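Probable amino acid aminotransferase (Mycobacterium tuberculosis, PDB 6Q1S) belongs to the class IV aminotransferase family and forms a dimer, modelled here with 4'-deoxy-4'-aminopyridoxal-5'-phosphate and 2-oxoglutaric acid bound. Local coordinates at residues R28-F33 and Y95-E100; G89-I94 and V109-V114. All coordinates share one frame; numbering follows the deposited sequence.

Contact 1: R28-F33 and Y95-E100; sequences RGDGVF and YSRGRE
Asp30 and Arg97 meet through a side-on salt bridge in which two nitrogens of the guanidinium take one carboxylate oxygen each. NE of Arg97 lies 2.6 Å from OD1 of Asp30, reaching it from above the carboxylate plane, while NH2 of Arg97 reaches OD2 of Asp30 at 3.0 Å on the syn side but tilted from that plane. The two planes are 38° apart, so the grip is twisted rather than flat. A bend at chi3 (-55°) turns the end of the arginine chain so that NE and NH2 face the acid. The same two residues are also joined through the backbone, Arg97 N donating to Asp30 O at 3.1 Å. Arginine suits the place because its several N-H groups can serve the carboxylate and Met60 O together.

Beyond this pair the segments form the end of an antiparallel ladder, where strand 31-39 begins and strand 89-96 finishes within the five-stranded sheet of this class IV aminotransferase. Val32 and Tyr95 are a hydrogen-bonded pair: Val32 N gives to Tyr95 O at 2.7 Å, and Tyr95 N to Val32 O at 2.9 Å. Their side chains run side by side, with CG2 of Val32 at the edge of the tyrosine ring, 3.8 Å from CD2 of Tyr95. This face meets helix 46-59, a buried setting that suits a branched aliphatic and a ring, whose hydroxyl bonds Pro63 O. At the next, non-hydrogen-bonded pair, a CB on Gly31 would run into Tyr95 O and Ser96 CA, hence the glycine. Ser96 OG accepts from Gly98 N, an ST turn at the strand end, and is also hydrogen-bonded to OD1 of Asp23.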
loop_
_atom_site.group_PDB
_atom_site.type_symbol
_atom_site.label_atom_id
_atom_site.label_comp_id
_atom_site.label_asym_id
_atom_site.label_seq_id
_atom_site.Cartn_x
_atom_site.Cartn_y
_atom_site.Cartn_z
ATOM N N ARG B 28 -6.408 -0.632 6.117
ATOM C CA ARG B 28 -5.232 0.182 5.835
ATOM C C ARG B 28 -4.061 -0.605 5.253
ATOM O O ARG B 28 -2.983 -0.024 5.068
ATOM C CB ARG B 28 -4.780 0.944 7.092
ATOM C CG ARG B 28 -5.839 1.898 7.621
ATOM C CD ARG B 28 -5.703 3.253 6.931
ATOM N NE ARG B 28 -6.724 4.216 7.338
ATOM C CZ ARG B 28 -6.749 4.844 8.510
ATOM N NH1 ARG B 28 -5.804 4.619 9.413
ATOM N NH2 ARG B 28 -7.725 5.701 8.776
ATOM N N GLY B 29 -4.234 -1.887 4.939
ATOM C CA GLY B 29 -3.118 -2.690 4.463
ATOM C C GLY B 29 -1.944 -2.736 5.413
ATOM O O GLY B 29 -0.794 -2.834 4.968
ATOM N N ASP B 30 -2.204 -2.664 6.716
ATOM C CA ASP B 30 -1.161 -2.473 7.721
ATOM C C ASP B 30 -0.713 -3.843 8.212
ATOM O O ASP B 30 -1.235 -4.382 9.188
ATOM C CB ASP B 30 -1.680 -1.609 8.864
ATOM C CG ASP B 30 -0.571 -1.051 9.727
ATOM O OD1 ASP B 30 -0.881 -0.389 10.739
ATOM O OD2 ASP B 30 0.611 -1.239 9.377
ATOM N N GLY B 31 0.276 -4.407 7.531
ATOM C CA GLY B 31 0.809 -5.699 7.922
ATOM C C GLY B 31 1.888 -6.127 6.954
ATOM O O GLY B 31 2.172 -5.446 5.965
ATOM N N VAL B 32 2.492 -7.275 7.257
ATOM C CA VAL B 32 3.533 -7.850 6.419
ATOM C C VAL B 32 3.128 -9.270 6.052
ATOM O O VAL B 32 2.297 -9.897 6.715
ATOM C CB VAL B 32 4.911 -7.838 7.114
ATOM C CG1 VAL B 32 5.301 -6.418 7.490
ATOM C CG2 VAL B 32 4.901 -8.739 8.340
ATOM N N PHE B 33 3.727 -9.782 4.978
ATOM C CA PHE B 33 3.417 -11.134 4.542
ATOM C C PHE B 33 4.613 -11.737 3.823
ATOM O O PHE B 33 5.595 -11.059 3.514
ATOM C CB PHE B 33 2.170 -11.167 3.647
ATOM C CG PHE B 33 2.433 -10.815 2.210
ATOM C CD1 PHE B 33 2.580 -9.495 1.819
ATOM C CD2 PHE B 33 2.503 -11.806 1.245
ATOM C CE1 PHE B 33 2.813 -9.171 0.493
ATOM C CE2 PHE B 33 2.734 -11.491 -0.082
ATOM C CZ PHE B 33 2.888 -10.171 -0.458
ATOM N N TYR B 95 0.494 -11.555 8.319
ATOM C CA TYR B 95 0.819 -11.040 9.648
ATOM C C TYR B 95 0.419 -9.568 9.679
ATOM O O TYR B 95 1.136 -8.710 9.156
ATOM C CB TYR B 95 2.300 -11.233 9.961
ATOM C CG TYR B 95 2.694 -10.913 11.386
ATOM C CD1 TYR B 95 1.869 -11.252 12.450
ATOM C CD2 TYR B 95 3.908 -10.299 11.667
ATOM C CE1 TYR B 95 2.233 -10.965 13.755
ATOM C CE2 TYR B 95 4.282 -10.013 12.966
ATOM C CZ TYR B 95 3.443 -10.346 14.006
ATOM O OH TYR B 95 3.814 -10.061 15.302
ATOM N N SER B 96 -0.721 -9.279 10.298
ATOM C CA SER B 96 -1.281 -7.939 10.336
ATOM C C SER B 96 -1.233 -7.375 11.748
ATOM O O SER B 96 -1.070 -8.107 12.728
ATOM C CB SER B 96 -2.729 -7.943 9.838
ATOM O OG SER B 96 -3.508 -6.984 10.530
ATOM N N ARG B 97 -1.392 -6.053 11.839
ATOM C CA ARG B 97 -1.366 -5.379 13.131
ATOM C C ARG B 97 -2.572 -5.721 13.996
ATOM O O ARG B 97 -2.552 -5.432 15.198
ATOM C CB ARG B 97 -1.268 -3.864 12.931
ATOM C CG ARG B 97 -0.687 -3.117 14.126
ATOM C CD ARG B 97 -0.345 -1.677 13.776
ATOM N NE ARG B 97 0.544 -1.588 12.621
ATOM C CZ ARG B 97 1.872 -1.636 12.692
ATOM N NH1 ARG B 97 2.474 -1.767 13.868
ATOM N NH2 ARG B 97 2.598 -1.548 11.589
ATOM N N GLY B 98 -3.609 -6.321 13.430
ATOM C CA GLY B 98 -4.779 -6.687 14.199
ATOM C C GLY B 98 -5.925 -5.717 14.013
ATOM O O GLY B 98 -5.945 -4.874 13.112
ATOM N N ARG B 99 -6.912 -5.865 14.891
ATOM C CA ARG B 99 -8.094 -5.019 14.841
ATOM C C ARG B 99 -7.759 -3.616 15.338
ATOM O O ARG B 99 -6.834 -3.418 16.129
ATOM C CB ARG B 99 -9.210 -5.638 15.683
ATOM C CG ARG B 99 -9.785 -6.902 15.061
ATOM C CD ARG B 99 -10.893 -7.531 15.892
ATOM N NE ARG B 99 -12.108 -6.722 15.917
ATOM C CZ ARG B 99 -13.220 -7.070 16.555
ATOM N NH1 ARG B 99 -13.270 -8.217 17.218
ATOM N NH2 ARG B 99 -14.286 -6.281 16.523
ATOM N N GLU B 100 -8.516 -2.634 14.854
ATOM C CA GLU B 100 -8.337 -1.262 15.308
ATOM C C GLU B 100 -8.735 -1.133 16.773
ATOM O O GLU B 100 -9.841 -1.518 17.164
ATOM C CB GLU B 100 -9.155 -0.298 14.451
ATOM C CG GLU B 100 -9.003 1.157 14.867
ATOM C CD GLU B 100 -9.827 2.101 14.015
ATOM O OE1 GLU B 100 -10.469 1.629 13.052
ATOM O OE2 GLU B 100 -9.833 3.314 14.309
#

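Contact 2: G89-I94 and V109-V114; sequences GALRLI and VMVSPV
The beta hairpin of strands 89-96 and 106-113 supplies this contact, in which segments 89-94 and 109-113 run antiparallel, 157° between their directions. Ala90 with Ser112 and Arg92 with Met110 are the hydrogen-bonded pairs; Arg92 N to Met110 O, at 2.6 Å, is the shortest of the four bonds.

On the face of Arg92 and Met110 the two side chains run alongside each other. Bent at chi3 (46°), the methionine lays its CE over one face of the guanidinium, offset toward the rim and 3.8 Å from Arg92 NH2. Its flexible, apolar chain can thus cover a flat cation without competing for its N-H groups. Ser112 OG lies at the guanidinium edge, 3.5 Å from Arg92 NH2, while Arg92 NH1 forms a salt bridge with Glu100 of the second subunit. NE of Arg92 is buried without a partner.

Branched aliphatic residues fill the opposite face: Leu91 CD1 crosses to Val111 CG2 at 3.7 Å, and Leu93 CD2 lies 3.6 Å from Val109 CG2. This face packs on helix 67-84, with Trp70 against Leu93 and Val109 and Trp81 against Val111. Strand 31-39 flanks 89-96 on its other side, and strand 3-6 borders 106-113.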
loop_
_atom_site.group_PDB
_atom_site.type_symbol
_atom_site.label_atom_id
_atom_site.label_comp_id
_atom_site.label_asym_id
_atom_site.label_seq_id
_atom_site.Cartn_x
_atom_site.Cartn_y
_atom_site.Cartn_z
ATOM N N GLY B 89 1.858 -25.680 -4.514
ATOM C CA GLY B 89 0.953 -24.837 -3.772
ATOM C C GLY B 89 1.553 -23.467 -3.524
ATOM O O GLY B 89 2.770 -23.283 -3.518
ATOM N N ALA B 90 0.664 -22.503 -3.323
ATOM C CA ALA B 90 1.037 -21.129 -3.002
ATOM C C ALA B 90 0.740 -20.917 -1.522
ATOM O O ALA B 90 -0.407 -20.670 -1.140
ATOM C CB ALA B 90 0.279 -20.135 -3.877
ATOM N N LEU B 91 1.775 -21.017 -0.694
ATOM C CA LEU B 91 1.647 -20.854 0.747
ATOM C C LEU B 91 2.034 -19.430 1.125
ATOM O O LEU B 91 3.114 -18.957 0.755
ATOM C CB LEU B 91 2.525 -21.866 1.487
ATOM C CG LEU B 91 2.305 -22.022 2.992
ATOM C CD1 LEU B 91 2.429 -23.480 3.401
ATOM C CD2 LEU B 91 3.306 -21.176 3.753
ATOM N N ARG B 92 1.156 -18.756 1.864
ATOM C CA ARG B 92 1.367 -17.366 2.240
ATOM C C ARG B 92 1.177 -17.199 3.740
ATOM O O ARG B 92 0.278 -17.802 4.330
ATOM C CB ARG B 92 0.408 -16.427 1.491
ATOM C CG ARG B 92 0.899 -16.017 0.110
ATOM C CD ARG B 92 -0.186 -15.304 -0.687
ATOM N NE ARG B 92 -1.400 -16.097 -0.861
ATOM C CZ ARG B 92 -2.509 -15.631 -1.428
ATOM N NH1 ARG B 92 -2.550 -14.385 -1.879
ATOM N NH2 ARG B 92 -3.577 -16.409 -1.544
ATOM N N LEU B 93 2.041 -16.391 4.350
ATOM C CA LEU B 93 1.963 -16.046 5.766
ATOM C C LEU B 93 1.448 -14.620 5.896
ATOM O O LEU B 93 2.116 -13.682 5.456
ATOM C CB LEU B 93 3.331 -16.169 6.436
ATOM C CG LEU B 93 4.252 -17.253 5.886
ATOM C CD1 LEU B 93 5.644 -17.123 6.479
ATOM C CD2 LEU B 93 3.666 -18.608 6.194
ATOM N N ILE B 94 0.278 -14.452 6.504
ATOM C CA ILE B 94 -0.332 -13.137 6.672
ATOM C C ILE B 94 -0.148 -12.705 8.120
ATOM O O ILE B 94 -0.580 -13.402 9.044
ATOM C CB ILE B 94 -1.818 -13.148 6.285
ATOM C CG1 ILE B 94 -2.005 -13.786 4.907
ATOM C CG2 ILE B 94 -2.378 -11.731 6.305
ATOM C CD1 ILE B 94 -1.371 -13.002 3.779
ATOM N N VAL B 109 -1.769 -18.628 8.309
ATOM C CA VAL B 109 -1.085 -19.245 7.180
ATOM C C VAL B 109 -2.134 -19.729 6.191
ATOM O O VAL B 109 -3.154 -20.304 6.585
ATOM C CB VAL B 109 -0.187 -20.410 7.649
ATOM C CG1 VAL B 109 0.225 -21.291 6.479
ATOM C CG2 VAL B 109 1.032 -19.878 8.376
ATOM N N MET B 110 -1.884 -19.493 4.904
ATOM C CA MET B 110 -2.856 -19.791 3.861
ATOM C C MET B 110 -2.176 -20.461 2.677
ATOM O O MET B 110 -1.142 -19.981 2.202
ATOM C CB MET B 110 -3.566 -18.514 3.405
ATOM C CG MET B 110 -4.517 -18.717 2.251
ATOM S SD MET B 110 -5.585 -17.289 2.004
ATOM C CE MET B 110 -4.382 -15.969 2.104
ATOM N N VAL B 111 -2.760 -21.560 2.202
ATOM C CA VAL B 111 -2.292 -22.255 1.010
ATOM C C VAL B 111 -3.375 -22.165 -0.055
ATOM O O VAL B 111 -4.561 -22.357 0.234
ATOM C CB VAL B 111 -1.939 -23.726 1.309
ATOM C CG1 VAL B 111 -1.115 -24.311 0.174
ATOM C CG2 VAL B 111 -1.200 -23.839 2.632
ATOM N N SER B 112 -2.966 -21.885 -1.285
ATOM C CA SER B 112 -3.874 -21.705 -2.406
ATOM C C SER B 112 -3.247 -22.320 -3.646
ATOM O O SER B 112 -2.037 -22.570 -3.676
ATOM C CB SER B 112 -4.179 -20.219 -2.637
ATOM O OG SER B 112 -4.901 -19.672 -1.546
ATOM N N PRO B 113 -4.041 -22.578 -4.686
ATOM C CA PRO B 113 -3.470 -23.121 -5.924
ATOM C C PRO B 113 -2.553 -22.128 -6.621
ATOM O O PRO B 113 -2.772 -20.914 -6.595
ATOM C CB PRO B 113 -4.702 -23.429 -6.782
ATOM C CG PRO B 113 -5.828 -23.542 -5.810
ATOM C CD PRO B 113 -5.514 -22.577 -4.714
ATOM N N VAL B 114 -1.522 -22.666 -7.259
ATOM C CA VAL B 114 -0.600 -21.845 -8.053
ATOM C C VAL B 114 -1.290 -21.422 -9.346
ATOM O O VAL B 114 -1.820 -22.284 -10.072
ATOM C CB VAL B 114 0.688 -22.619 -8.341
ATOM C CG1 VAL B 114 1.594 -21.825 -9.264
ATOM C CG2 VAL B 114 1.406 -22.948 -7.041
#

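Both contacts use strand 89-96, pairing it with different neighbours in the same antiparallel sheet: contact 1 with strand 31-39, contact 2 with strand 106-113. Their centres are about 17 Å apart, yet they touch where Phe33 CB packs 3.1 Å from Leu93 O. Both are largely buried. Contact 1 sits farther from the centre of the chain, where the strands give way to loops, and adds a charged pair to a short ladder; contact 2 is a regular ladder with an aliphatic face toward a helix and a more polar face toward the second subunit. Both contacts reach that subunit, contact 1 partly through Glu100 in segment 95-100.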